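Long-range contacts in Ice-binding protein isoform1a (Antarctomyces psychrotrophicus, PDB 7BWX), which binds ice, probably by docking onto specific water molecules in the prism planes of the crystal: residues 23-28 / 195-200; 84-89 / 102-107; 134-139 / 165-170; 155-160 / 171-176. The protein carries 1 engineered substitution. All blocks are in the same frame, centred on the assembly; numbering follows the deposited sequence.

Contact 1: residues 23-28 / 195-200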
loop_
_atom_site.group_PDB
_atom_site.type_symbol
_atom_site.label_atom_id
_atom_site.label_comp_id
_atom_site.label_asym_id
_atom_site.label_seq_id
_atom_site.Cartn_x
_atom_site.Cartn_y
_atom_site.Cartn_z
ATOM N N GLN A 23 11.594 -10.130 -3.767
ATOM C CA GLN A 23 11.566 -11.382 -4.545
ATOM C C GLN A 23 10.745 -11.226 -5.833
ATOM O O GLN A 23 10.250 -12.256 -6.357
ATOM C CB GLN A 23 11.106 -12.544 -3.662
ATOM C CG GLN A 23 11.952 -12.799 -2.415
ATOM C CD GLN A 23 13.443 -12.618 -2.508
ATOM O OE1 GLN A 23 14.121 -13.051 -3.458
ATOM N NE2 GLN A 23 13.986 -11.983 -1.483
ATOM N N GLY A 24 10.635 -10.009 -6.365
ATOM C CA GLY A 24 10.261 -9.804 -7.758
ATOM C C GLY A 24 8.884 -9.157 -7.919
ATOM O O GLY A 24 8.092 -9.127 -6.949
ATOM N N VAL A 25 8.636 -8.650 -9.112
ATOM C CA VAL A 25 7.319 -8.107 -9.534
ATOM C C VAL A 25 6.936 -8.901 -10.774
ATOM O O VAL A 25 7.779 -9.027 -11.703
ATOM C CB VAL A 25 7.389 -6.603 -9.828
ATOM C CG1 VAL A 25 6.025 -6.105 -10.242
ATOM C CG2 VAL A 25 7.908 -5.795 -8.671
ATOM N N ALA A 26 5.789 -9.540 -10.740
ATOM C CA ALA A 26 5.277 -10.382 -11.829
ATOM C C ALA A 26 4.009 -9.695 -12.340
ATOM O O ALA A 26 3.046 -9.663 -11.582
ATOM C CB ALA A 26 4.971 -11.789 -11.347
ATOM N N ASN A 27 4.020 -9.226 -13.578
ATOM C CA ASN A 27 2.915 -8.456 -14.184
ATOM C C ASN A 27 2.261 -9.235 -15.318
ATOM O O ASN A 27 2.975 -9.783 -16.173
ATOM C CB ASN A 27 3.415 -7.103 -14.715
ATOM C CG ASN A 27 2.312 -6.320 -15.385
ATOM O OD1 ASN A 27 2.251 -6.189 -16.650
ATOM N ND2 ASN A 27 1.355 -5.957 -14.572
ATOM N N ALA A 28 0.951 -9.074 -15.449
ATOM C CA ALA A 28 0.173 -9.393 -16.661
ATOM C C ALA A 28 -0.541 -8.118 -17.108
ATOM O O ALA A 28 -0.956 -7.329 -16.239
ATOM C CB ALA A 28 -0.848 -10.461 -16.338
ATOM N N SER A 195 7.742 -9.782 0.185
ATOM C CA SER A 195 8.088 -10.942 -0.684
ATOM C C SER A 195 8.016 -10.537 -2.161
ATOM O O SER A 195 9.038 -10.070 -2.686
ATOM C CB SER A 195 7.238 -12.163 -0.347
ATOM O OG SER A 195 5.836 -11.930 -0.522
ATOM N N ALA A 196 6.871 -10.747 -2.817
ATOM C CA ALA A 196 6.659 -10.414 -4.235
ATOM C C ALA A 196 5.457 -9.474 -4.358
ATOM O O ALA A 196 4.648 -9.382 -3.421
ATOM C CB ALA A 196 6.480 -11.652 -5.073
ATOM N N VAL A 197 5.390 -8.773 -5.475
ATOM C CA VAL A 197 4.168 -8.046 -5.912
ATOM C C VAL A 197 3.674 -8.732 -7.186
ATOM O O VAL A 197 4.486 -8.916 -8.124
ATOM C CB VAL A 197 4.457 -6.563 -6.142
ATOM C CG1 VAL A 197 3.294 -5.859 -6.852
ATOM C CG2 VAL A 197 4.769 -5.877 -4.846
ATOM N N THR A 198 2.402 -9.088 -7.236
ATOM C CA THR A 198 1.775 -9.555 -8.499
ATOM C C THR A 198 0.803 -8.484 -8.979
ATOM O O THR A 198 0.085 -7.873 -8.121
ATOM C CB THR A 198 1.073 -10.903 -8.392
ATOM O OG1 THR A 198 -0.093 -10.789 -7.574
ATOM C CG2 THR A 198 2.003 -11.953 -7.820
ATOM N N LEU A 199 0.844 -8.223 -10.281
ATOM C CA LEU A 199 0.017 -7.159 -10.892
ATOM C C LEU A 199 -0.751 -7.751 -12.066
ATOM O O LEU A 199 -0.232 -8.630 -12.767
ATOM C CB LEU A 199 0.905 -6.025 -11.341
ATOM C CG LEU A 199 1.799 -5.376 -10.279
ATOM C CD1 LEU A 199 2.824 -4.516 -10.974
ATOM C CD2 LEU A 199 1.002 -4.561 -9.287
ATOM N N ASP A 200 -1.939 -7.207 -12.316
ATOM C CA ASP A 200 -2.710 -7.531 -13.529
ATOM C C ASP A 200 -3.455 -6.249 -13.954
ATOM O O ASP A 200 -4.439 -5.910 -13.288
ATOM C CB ASP A 200 -3.632 -8.716 -13.255
ATOM C CG ASP A 200 -4.472 -9.103 -14.485
ATOM O OD1 ASP A 200 -4.411 -8.410 -15.519
ATOM O OD2 ASP A 200 -5.192 -10.074 -14.396
#

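Contact 2: residues 84-89 / 102-107. With SO4 (sulfate ion), chain H.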
loop_
_atom_site.group_PDB
_atom_site.type_symbol
_atom_site.label_atom_id
_atom_site.label_comp_id
_atom_site.label_asym_id
_atom_site.label_seq_id
_atom_site.Cartn_x
_atom_site.Cartn_y
_atom_site.Cartn_z
ATOM N N VAL A 84 -7.122 3.687 18.414
ATOM C CA VAL A 84 -8.440 3.008 18.325
ATOM C C VAL A 84 -8.202 1.511 18.238
ATOM O O VAL A 84 -7.580 1.032 17.239
ATOM C CB VAL A 84 -9.258 3.488 17.115
ATOM C CG1 VAL A 84 -10.585 2.767 17.021
ATOM C CG2 VAL A 84 -9.443 4.996 17.083
ATOM N N ASP A 85 -8.721 0.768 19.203
ATOM C CA ASP A 85 -8.629 -0.700 19.207
ATOM C C ASP A 85 -9.904 -1.264 18.591
ATOM O O ASP A 85 -10.945 -1.119 19.234
ATOM C CB ASP A 85 -8.374 -1.196 20.629
ATOM C CG ASP A 85 -8.230 -2.698 20.760
ATOM O OD1 ASP A 85 -8.312 -3.405 19.747
ATOM O OD2 ASP A 85 -8.039 -3.148 21.897
ATOM N N GLN A 86 -9.816 -1.901 17.415
ATOM C CA GLN A 86 -10.971 -2.433 16.654
ATOM C C GLN A 86 -11.056 -3.912 16.951
ATOM O O GLN A 86 -11.979 -4.568 16.453
ATOM C CB GLN A 86 -10.876 -2.142 15.155
ATOM C CG GLN A 86 -10.727 -0.684 14.789
ATOM C CD GLN A 86 -11.996 0.117 14.948
ATOM O OE1 GLN A 86 -12.578 0.118 16.033
ATOM N NE2 GLN A 86 -12.364 0.873 13.913
ATOM N N ALA A 87 -10.124 -4.422 17.761
ATOM C CA ALA A 87 -10.110 -5.832 18.191
ATOM C C ALA A 87 -10.457 -6.751 17.006
ATOM O O ALA A 87 -9.709 -6.720 16.030
ATOM C CB ALA A 87 -11.018 -5.981 19.393
ATOM N N GLY A 88 -11.480 -7.605 17.082
ATOM C CA GLY A 88 -11.767 -8.642 16.074
ATOM C C GLY A 88 -12.651 -8.122 14.925
ATOM O O GLY A 88 -13.155 -8.968 14.147
ATOM N N THR A 89 -12.906 -6.807 14.812
ATOM C CA THR A 89 -13.704 -6.237 13.664
ATOM C C THR A 89 -13.130 -6.733 12.331
ATOM O O THR A 89 -11.938 -6.607 12.136
ATOM C CB THR A 89 -13.682 -4.709 13.638
ATOM O OG1 THR A 89 -14.172 -4.286 14.909
ATOM C CG2 THR A 89 -14.486 -4.100 12.508
ATOM N N TYR A 102 -5.191 2.577 14.057
ATOM C CA TYR A 102 -6.322 1.634 14.211
ATOM C C TYR A 102 -5.760 0.216 14.254
ATOM O O TYR A 102 -5.102 -0.227 13.256
ATOM C CB TYR A 102 -7.285 1.774 13.031
ATOM C CG TYR A 102 -8.021 3.088 13.011
ATOM C CD1 TYR A 102 -7.449 4.245 12.539
ATOM C CD2 TYR A 102 -9.328 3.167 13.470
ATOM C CE1 TYR A 102 -8.141 5.449 12.523
ATOM C CE2 TYR A 102 -10.005 4.369 13.542
ATOM C CZ TYR A 102 -9.424 5.507 13.042
ATOM O OH TYR A 102 -10.112 6.686 13.104
ATOM N N LYS A 103 -5.988 -0.478 15.364
ATOM C CA LYS A 103 -5.510 -1.863 15.572
ATOM C C LYS A 103 -6.608 -2.843 15.219
ATOM O O LYS A 103 -7.714 -2.828 15.860
ATOM C CB LYS A 103 -5.002 -2.015 17.011
ATOM C CG LYS A 103 -4.644 -3.427 17.447
ATOM C CD LYS A 103 -3.897 -3.460 18.790
ATOM C CE LYS A 103 -4.808 -3.528 19.990
ATOM N NZ LYS A 103 -5.539 -4.824 20.042
ATOM N N TYR A 104 -6.310 -3.751 14.302
ATOM C CA TYR A 104 -7.167 -4.890 13.942
ATOM C C TYR A 104 -6.422 -6.184 14.227
ATOM O O TYR A 104 -5.315 -6.410 13.620
ATOM C CB TYR A 104 -7.595 -4.813 12.477
ATOM C CG TYR A 104 -8.537 -3.672 12.164
ATOM C CD1 TYR A 104 -8.074 -2.387 11.958
ATOM C CD2 TYR A 104 -9.898 -3.888 12.070
ATOM C CE1 TYR A 104 -8.922 -1.329 11.676
ATOM C CE2 TYR A 104 -10.767 -2.847 11.767
ATOM C CZ TYR A 104 -10.284 -1.565 11.588
ATOM O OH TYR A 104 -11.159 -0.569 11.269
ATOM N N ASP A 105 -7.026 -7.074 15.024
ATOM C CA ASP A 105 -6.345 -8.308 15.472
ATOM C C ASP A 105 -6.511 -9.440 14.484
ATOM O O ASP A 105 -5.814 -10.436 14.642
ATOM C CB ASP A 105 -6.890 -8.820 16.797
ATOM C CG ASP A 105 -6.846 -7.793 17.895
ATOM O OD1 ASP A 105 -5.879 -6.996 17.922
ATOM O OD2 ASP A 105 -7.790 -7.826 18.736
ATOM N N SER A 106 -7.414 -9.364 13.519
ATOM C CA SER A 106 -7.612 -10.521 12.634
ATOM C C SER A 106 -7.801 -10.052 11.177
ATOM O O SER A 106 -7.646 -8.856 10.931
ATOM C CB SER A 106 -8.746 -11.342 13.224
ATOM O OG SER A 106 -9.960 -10.619 13.140
ATOM N N ALA A 107 -8.116 -10.971 10.292
ATOM C CA ALA A 107 -8.288 -10.754 8.851
ATOM C C ALA A 107 -9.354 -9.676 8.637
ATOM O O ALA A 107 -10.405 -9.708 9.332
ATOM C CB ALA A 107 -8.643 -12.041 8.179
HETATM S S SO4 H . -7.054 -14.622 10.707
HETATM O O1 SO4 H . -6.107 -14.184 9.669
HETATM O O2 SO4 H . -8.035 -15.494 10.110
HETATM O O3 SO4 H . -6.313 -15.320 11.745
HETATM O O4 SO4 H . -7.775 -13.498 11.320
HETATM O O HOH W 1 -9.774 -7.626 13.404
#

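Contact 3: residues 134-139 / 165-170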
loop_
_atom_site.group_PDB
_atom_site.type_symbol
_atom_site.label_atom_id
_atom_site.label_comp_id
_atom_site.label_asym_id
_atom_site.label_seq_id
_atom_site.Cartn_x
_atom_site.Cartn_y
_atom_site.Cartn_z
ATOM N N LEU A 134 -5.204 -8.403 4.469
ATOM C CA LEU A 134 -6.112 -7.362 3.951
ATOM C C LEU A 134 -6.625 -7.896 2.633
ATOM O O LEU A 134 -5.819 -8.206 1.750
ATOM C CB LEU A 134 -5.379 -6.025 3.773
ATOM C CG LEU A 134 -6.174 -4.972 2.978
ATOM C CD1 LEU A 134 -7.395 -4.509 3.735
ATOM C CD2 LEU A 134 -5.295 -3.786 2.659
ATOM N N VAL A 135 -7.932 -7.993 2.500
ATOM C CA VAL A 135 -8.589 -8.292 1.204
ATOM C C VAL A 135 -9.570 -7.160 0.900
ATOM O O VAL A 135 -10.471 -6.898 1.738
ATOM C CB VAL A 135 -9.308 -9.635 1.250
ATOM C CG1 VAL A 135 -10.084 -9.863 -0.046
ATOM C CG2 VAL A 135 -8.341 -10.784 1.516
ATOM N N THR A 136 -9.407 -6.506 -0.228
ATOM C CA THR A 136 -10.389 -5.522 -0.737
ATOM C C THR A 136 -11.204 -6.233 -1.799
ATOM O O THR A 136 -10.657 -7.073 -2.565
ATOM C CB THR A 136 -9.696 -4.226 -1.142
ATOM O OG1 THR A 136 -9.012 -4.399 -2.392
ATOM C CG2 THR A 136 -8.772 -3.728 -0.056
ATOM N N TYR A 137 -12.510 -5.940 -1.835
ATOM C CA TYR A 137 -13.445 -6.624 -2.762
ATOM C C TYR A 137 -13.521 -5.841 -4.075
ATOM O O TYR A 137 -13.056 -4.702 -4.159
ATOM C CB TYR A 137 -14.765 -6.907 -2.028
ATOM C CG TYR A 137 -14.540 -7.984 -0.990
ATOM C CD1 TYR A 137 -14.300 -9.299 -1.395
ATOM C CD2 TYR A 137 -14.314 -7.672 0.338
ATOM C CE1 TYR A 137 -13.993 -10.304 -0.486
ATOM C CE2 TYR A 137 -14.081 -8.663 1.271
ATOM C CZ TYR A 137 -13.893 -9.980 0.860
ATOM O OH TYR A 137 -13.573 -10.966 1.754
ATOM N N ALA A 138 -14.101 -6.492 -5.067
ATOM C CA ALA A 138 -14.297 -5.964 -6.426
ATOM C C ALA A 138 -15.001 -4.613 -6.297
ATOM O O ALA A 138 -15.960 -4.468 -5.472
ATOM C CB ALA A 138 -15.033 -6.963 -7.301
ATOM N N SER A 139 -14.459 -3.619 -6.972
ATOM C CA SER A 139 -15.050 -2.261 -7.084
ATOM C C SER A 139 -15.147 -1.603 -5.720
ATOM O O SER A 139 -15.826 -0.589 -5.604
ATOM C CB SER A 139 -16.387 -2.316 -7.783
ATOM O OG SER A 139 -16.210 -2.677 -9.147
ATOM N N THR A 165 -10.532 -6.925 -7.886
ATOM C CA THR A 165 -10.660 -6.496 -9.306
ATOM C C THR A 165 -11.401 -5.157 -9.375
ATOM O O THR A 165 -12.430 -4.975 -8.682
ATOM C CB THR A 165 -11.350 -7.559 -10.169
ATOM O OG1 THR A 165 -12.615 -7.797 -9.549
ATOM C CG2 THR A 165 -10.572 -8.860 -10.231
ATOM N N TYR A 166 -10.779 -4.184 -10.032
ATOM C CA TYR A 166 -11.362 -2.851 -10.301
ATOM C C TYR A 166 -11.514 -2.058 -9.020
ATOM O O TYR A 166 -12.164 -0.999 -9.066
ATOM C CB TYR A 166 -12.638 -3.050 -11.132
ATOM C CG TYR A 166 -12.269 -3.536 -12.497
ATOM C CD1 TYR A 166 -11.579 -2.674 -13.324
ATOM C CD2 TYR A 166 -12.472 -4.842 -12.907
ATOM C CE1 TYR A 166 -11.175 -3.054 -14.589
ATOM C CE2 TYR A 166 -12.056 -5.255 -14.169
ATOM C CZ TYR A 166 -11.407 -4.350 -14.998
ATOM O OH TYR A 166 -10.929 -4.636 -16.248
ATOM N N SER A 167 -10.867 -2.488 -7.924
ATOM C CA SER A 167 -10.867 -1.745 -6.653
ATOM C C SER A 167 -9.984 -0.510 -6.770
ATOM O O SER A 167 -9.159 -0.429 -7.698
ATOM C CB SER A 167 -10.383 -2.608 -5.495
ATOM O OG SER A 167 -9.025 -2.980 -5.686
ATOM N N HIS A 168 -10.147 0.412 -5.846
ATOM C CA HIS A 168 -9.336 1.628 -5.757
ATOM C C HIS A 168 -8.859 1.812 -4.329
ATOM O O HIS A 168 -9.667 1.751 -3.409
ATOM C CB HIS A 168 -10.095 2.863 -6.247
ATOM C CG HIS A 168 -9.256 4.081 -6.148
ATOM N ND1 HIS A 168 -8.181 4.272 -6.995
ATOM C CD2 HIS A 168 -9.226 5.096 -5.247
ATOM C CE1 HIS A 168 -7.564 5.392 -6.653
ATOM N NE2 HIS A 168 -8.206 5.937 -5.600
ATOM N N LEU A 169 -7.553 2.028 -4.164
ATOM C CA LEU A 169 -6.948 2.244 -2.834
ATOM C C LEU A 169 -6.169 3.547 -2.856
ATOM O O LEU A 169 -5.591 3.934 -3.917
ATOM C CB LEU A 169 -6.075 1.047 -2.466
ATOM C CG LEU A 169 -5.359 1.120 -1.121
ATOM C CD1 LEU A 169 -5.253 -0.247 -0.479
ATOM C CD2 LEU A 169 -3.949 1.694 -1.299
ATOM N N GLU A 170 -6.233 4.225 -1.728
ATOM C CA GLU A 170 -5.419 5.393 -1.420
ATOM C C GLU A 170 -4.494 4.939 -0.286
ATOM O O GLU A 170 -4.984 4.364 0.709
ATOM C CB GLU A 170 -6.293 6.589 -1.016
ATOM C CG GLU A 170 -7.290 7.028 -2.112
ATOM C CD GLU A 170 -6.734 7.986 -3.143
ATOM O OE1 GLU A 170 -5.688 8.614 -2.849
ATOM O OE2 GLU A 170 -7.329 8.136 -4.234
HETATM O O HOH W 2 -7.972 -1.967 -2.861
#

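Contact 4: residues 155-160 / 171-176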
loop_
_atom_site.group_PDB
_atom_site.type_symbol
_atom_site.label_atom_id
_atom_site.label_comp_id
_atom_site.label_asym_id
_atom_site.label_seq_id
_atom_site.Cartn_x
_atom_site.Cartn_y
_atom_site.Cartn_z
ATOM N N TRP A 155 -1.155 1.389 5.273
ATOM C CA TRP A 155 -1.768 0.063 5.445
ATOM C C TRP A 155 -0.651 -0.915 5.854
ATOM O O TRP A 155 0.161 -1.284 4.999
ATOM C CB TRP A 155 -2.439 -0.391 4.152
ATOM C CG TRP A 155 -3.469 0.579 3.689
ATOM C CD1 TRP A 155 -3.332 1.597 2.778
ATOM C CD2 TRP A 155 -4.792 0.689 4.224
ATOM N NE1 TRP A 155 -4.511 2.287 2.671
ATOM C CE2 TRP A 155 -5.428 1.745 3.536
ATOM C CE3 TRP A 155 -5.521 -0.078 5.137
ATOM C CZ2 TRP A 155 -6.745 2.112 3.813
ATOM C CZ3 TRP A 155 -6.806 0.303 5.433
ATOM C CH2 TRP A 155 -7.399 1.395 4.784
ATOM N N ILE A 156 -0.530 -1.187 7.140
ATOM C CA ILE A 156 0.550 -2.056 7.690
ATOM C C ILE A 156 -0.025 -3.458 7.748
ATOM O O ILE A 156 -0.871 -3.769 8.666
ATOM C CB ILE A 156 1.061 -1.554 9.049
ATOM C CG1 ILE A 156 1.413 -0.073 9.027
ATOM C CG2 ILE A 156 2.233 -2.410 9.502
ATOM C CD1 ILE A 156 2.462 0.307 8.029
ATOM N N VAL A 157 0.245 -4.230 6.701
ATOM C CA VAL A 157 -0.412 -5.538 6.495
ATOM C C VAL A 157 0.493 -6.635 7.084
ATOM O O VAL A 157 1.615 -6.880 6.523
ATOM C CB VAL A 157 -0.715 -5.745 5.017
ATOM C CG1 VAL A 157 -1.341 -7.100 4.762
ATOM C CG2 VAL A 157 -1.618 -4.629 4.461
ATOM N N GLY A 158 -0.008 -7.298 8.132
ATOM C CA GLY A 158 0.757 -8.235 8.974
ATOM C C GLY A 158 1.172 -9.479 8.215
ATOM O O GLY A 158 2.258 -10.010 8.527
ATOM N N SER A 159 0.412 -9.917 7.202
ATOM C CA SER A 159 0.847 -10.981 6.256
ATOM C C SER A 159 0.763 -10.466 4.804
ATOM O O SER A 159 1.697 -9.724 4.376
ATOM C CB SER A 159 0.137 -12.281 6.459
ATOM O OG SER A 159 -1.283 -12.136 6.347
ATOM N N SER A 160 -0.327 -10.777 4.089
ATOM C CA SER A 160 -0.431 -10.502 2.647
ATOM C C SER A 160 -1.691 -9.700 2.344
ATOM O O SER A 160 -2.701 -9.820 3.078
ATOM C CB SER A 160 -0.376 -11.778 1.862
ATOM O OG SER A 160 0.888 -12.416 2.031
ATOM N N GLY A 171 -3.214 5.220 -0.439
ATOM C CA GLY A 171 -2.261 5.061 0.654
ATOM C C GLY A 171 -1.093 4.130 0.340
ATOM O O GLY A 171 -1.027 3.575 -0.757
ATOM N N ASN A 172 -0.187 4.035 1.314
ATOM C CA ASN A 172 1.062 3.226 1.245
ATOM C C ASN A 172 0.776 1.861 1.865
ATOM O O ASN A 172 0.453 1.787 3.047
ATOM C CB ASN A 172 2.189 3.997 1.926
ATOM C CG ASN A 172 2.438 5.343 1.285
ATOM O OD1 ASN A 172 2.736 5.415 0.090
ATOM N ND2 ASN A 172 2.338 6.404 2.071
ATOM N N VAL A 173 0.789 0.835 1.034
ATOM C CA VAL A 173 0.582 -0.552 1.438
ATOM C C VAL A 173 1.974 -1.086 1.751
ATOM O O VAL A 173 2.756 -1.239 0.824
ATOM C CB VAL A 173 -0.121 -1.379 0.364
ATOM C CG1 VAL A 173 -0.322 -2.804 0.851
ATOM C CG2 VAL A 173 -1.461 -0.758 -0.073
ATOM N N ILE A 174 2.228 -1.366 3.025
ATOM C CA ILE A 174 3.490 -1.970 3.518
ATOM C C ILE A 174 3.147 -3.336 4.084
ATOM O O ILE A 174 2.598 -3.437 5.173
ATOM C CB ILE A 174 4.181 -1.053 4.515
ATOM C CG1 ILE A 174 4.125 0.402 4.056
ATOM C CG2 ILE A 174 5.596 -1.555 4.712
ATOM C CD1 ILE A 174 4.870 1.355 4.997
ATOM N N ALA A 175 3.283 -4.347 3.256
ATOM C CA ALA A 175 2.925 -5.721 3.626
ATOM C C ALA A 175 4.164 -6.497 4.082
ATOM O O ALA A 175 5.214 -6.377 3.466
ATOM C CB ALA A 175 2.300 -6.400 2.452
ATOM N N ASN A 176 3.974 -7.381 5.045
ATOM C CA ASN A 176 5.041 -8.268 5.553
ATOM C C ASN A 176 5.444 -9.252 4.467
ATOM O O ASN A 176 6.632 -9.548 4.346
ATOM C CB ASN A 176 4.548 -9.010 6.761
ATOM C CG ASN A 176 5.671 -9.741 7.458
ATOM O OD1 ASN A 176 6.588 -9.091 7.922
ATOM N ND2 ASN A 176 5.587 -11.066 7.484
#

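Contact 1: residues 23-28 / 195-200
From V25 to A28 and from V197 to D200 the two chains run as parallel strands, their axes 4.6 Å apart at closest approach and 11° from aligned. The ladder is passed from carbonyl to amide: V197 N donates to G24 O, A26 N to V197 O at 3.0 Å, L199 N to A26 O and A28 N to L199 O. It is already prepared in the preceding loops, where Q23 N reaches S195 O at 2.8 Å. CA-H groups of V25, N27 and T198 lean on the same carbonyl oxygens that accept these bonds. This is the coil-to-coil parallel pairing of one face of the right-handed beta-helix: 25-28 is the outermost strand of its parallel sheet within the chain, and 197-200 is followed by 179-181. V25, V197 and L199 point to the buried side. With CG1 anti to the backbone N (chi1 -180°), V25 places that methyl against L199 CD1 at 3.6 Å, the two side chains crossing at a slant, while V25 CG2 lies 4.3 Å from V197 CB. A26, A28, T198 and D200 occupy the outer face, where the small A28 CB lies 4.2 Å from D200 OD1. The carboxylate is turned to another partner, D200 OD2 being hydrogen-bonded to T183 OG1. L199 extends over A181 of the next strand, and T198 over A180.

Contact 2: residues 84-89 / 102-107
A single carboxylate oxygen, D85 OD1, is gripped from opposite faces of its plane: K103 NZ comes from one at 3.1 Å, and the backbone N of A87 from the other, closing an Asx turn. The lysine is shared. Bent at chi3 and chi4, it folds back so that NZ also bonds the syn lone pair of D105 OD1, and this ammonium between two aspartates probably offsets the repulsion of D85 and D105. Alongside this network the parallel pairing is short, K103 N donating to V84 O and Q86 N to K103 O before the first chain enters a type II' turn from Q86 to T89. Q86 lies alongside Y104: its CB sits over one ring face, 3.6 Å from the centroid, in a CH-pi contact, and the bend at chi2 (-74°) brings NE2 round to donate to Y104 OH at 3.2 Å. T89 O meets the edge of the same ring. A leucine in place of Y104, having neither ring nor hydroxyl, would probably leave Q86 NE2 without this acceptor and its amide freer to turn. V84 CG2 packs 3.6 Å from Y102 CE2. Past the turn D105 N bonds to A87 O, and a water that accepts from S106 N links the loops; A107 N donates to O4 of a sulfate ion, probably from the crystallisation liquor, at 2.7 Å. Y102 stacks on F97 of strand 96-97 and bonds through OH to V98 O, whereas Y104 packs against F128 and L130 of strand 126-130, the next along this face of the beta-helix.

Contact 3: residues 134-139 / 165-170
T136 and S167 face each other with their hydroxyls, OG1 and OG 3.6 Å apart, and one water spans them. It lies 2.7 Å from T136 OG1 and donates to S167 OG at 3.2 Å. Both oxygens stand between the backbone N and the carbonyl carbon (chi1 75° in T136, 64° in S167), a setting in which both meet G164: its N donates to T136 OG1, and its O is bonded to S167 OG. The buried hydroxyls are thus tied to backbone as well as to water. S167 CB rests against Y137 O at 3.6 Å. Here two successive coils of the right-handed beta-helix round a corner, the chain leaving strand 134-136 on one face and, a coil later, entering strand 168-170 on another. The turns are joined by one direct hydrogen bond, S139 N to T165 O at 3.0 Å, with the carbonyl pointing almost straight at the amide. A138 comes in beside it, its CA 3.1 Å from T165 O and its CB 3.4 Å from T165 OG1. The S139 hydroxyl approaches the root of the Y166 side chain, OG to CB 4.1 Å. Beyond the corner H168 NE2 donates to E170 OE2, which lies in the plane of the imidazole, while H168 ND1 is bonded to T186 OG1.

Contact 4: residues 155-160 / 171-176
V157 and A175 meet CB to CB at 4.0 Å, and V157 CG2 reaches V173 CG1 at 4.2 Å, forming the inner layer of a closely matched parallel pair. W155 continues the row. Its indole slants across V173, CD1 lying 4.1 Å from V173 CG2, and its pyrrole edge faces G171 CA, NE1 being 4.1 Å away. A side chain on G171 would run into that nitrogen, and the positive phi of 123° likewise suits a residue without one. I156 and I174 point together to the other side, side by side, with their CD1 methyls 4.0 Å apart; I156 turns its methyl toward I174 through chi2 of -59°. Behind these side chains runs the parallel ladder that joins successive coils of the right-handed beta-helix, its strands 4.7 Å apart at closest approach: W155 N bonds to N172 O, I174 N to W155 O, V157 N to I174 O and N176 N to V157 O, the last at 2.8 Å. Further out, W155 NE1 is hydrogen-bonded to E170 O, just before the corner at G171, and the indole stacks on F128. A leucine at W155 would probably leave E170 O without this donor and open a gap between F128 and V173. On the isoleucine side, helix 61-79 lies against the pair: F74 and Q78 touch I156, R71 packs on I174, and R71 NH1 is bonded to A175 O.

How the contacts relate
All four contacts join coils of the same beta-helix. Contact 1 closes the longest loop, and the other three are nested within it. Contacts 3 and 4 interlock, their segments alternating: L134 N lies 3.2 Å from S160 O, probably a hydrogen bond, and L134 CB packs 4.1 Å from V157 CG2. Strands 168-170 and 172-175 follow one another round a corner, so the two contacts belong to different faces. Contacts 1 and 2 have centres about 28 Å and nearest atoms about 17 Å apart; the sulfate, probably from the crystallisation liquor, lies at contact 2. Contact 4 is the most central, its centre about 6 Å from that of the chain, against 11 to 18 Å for the others.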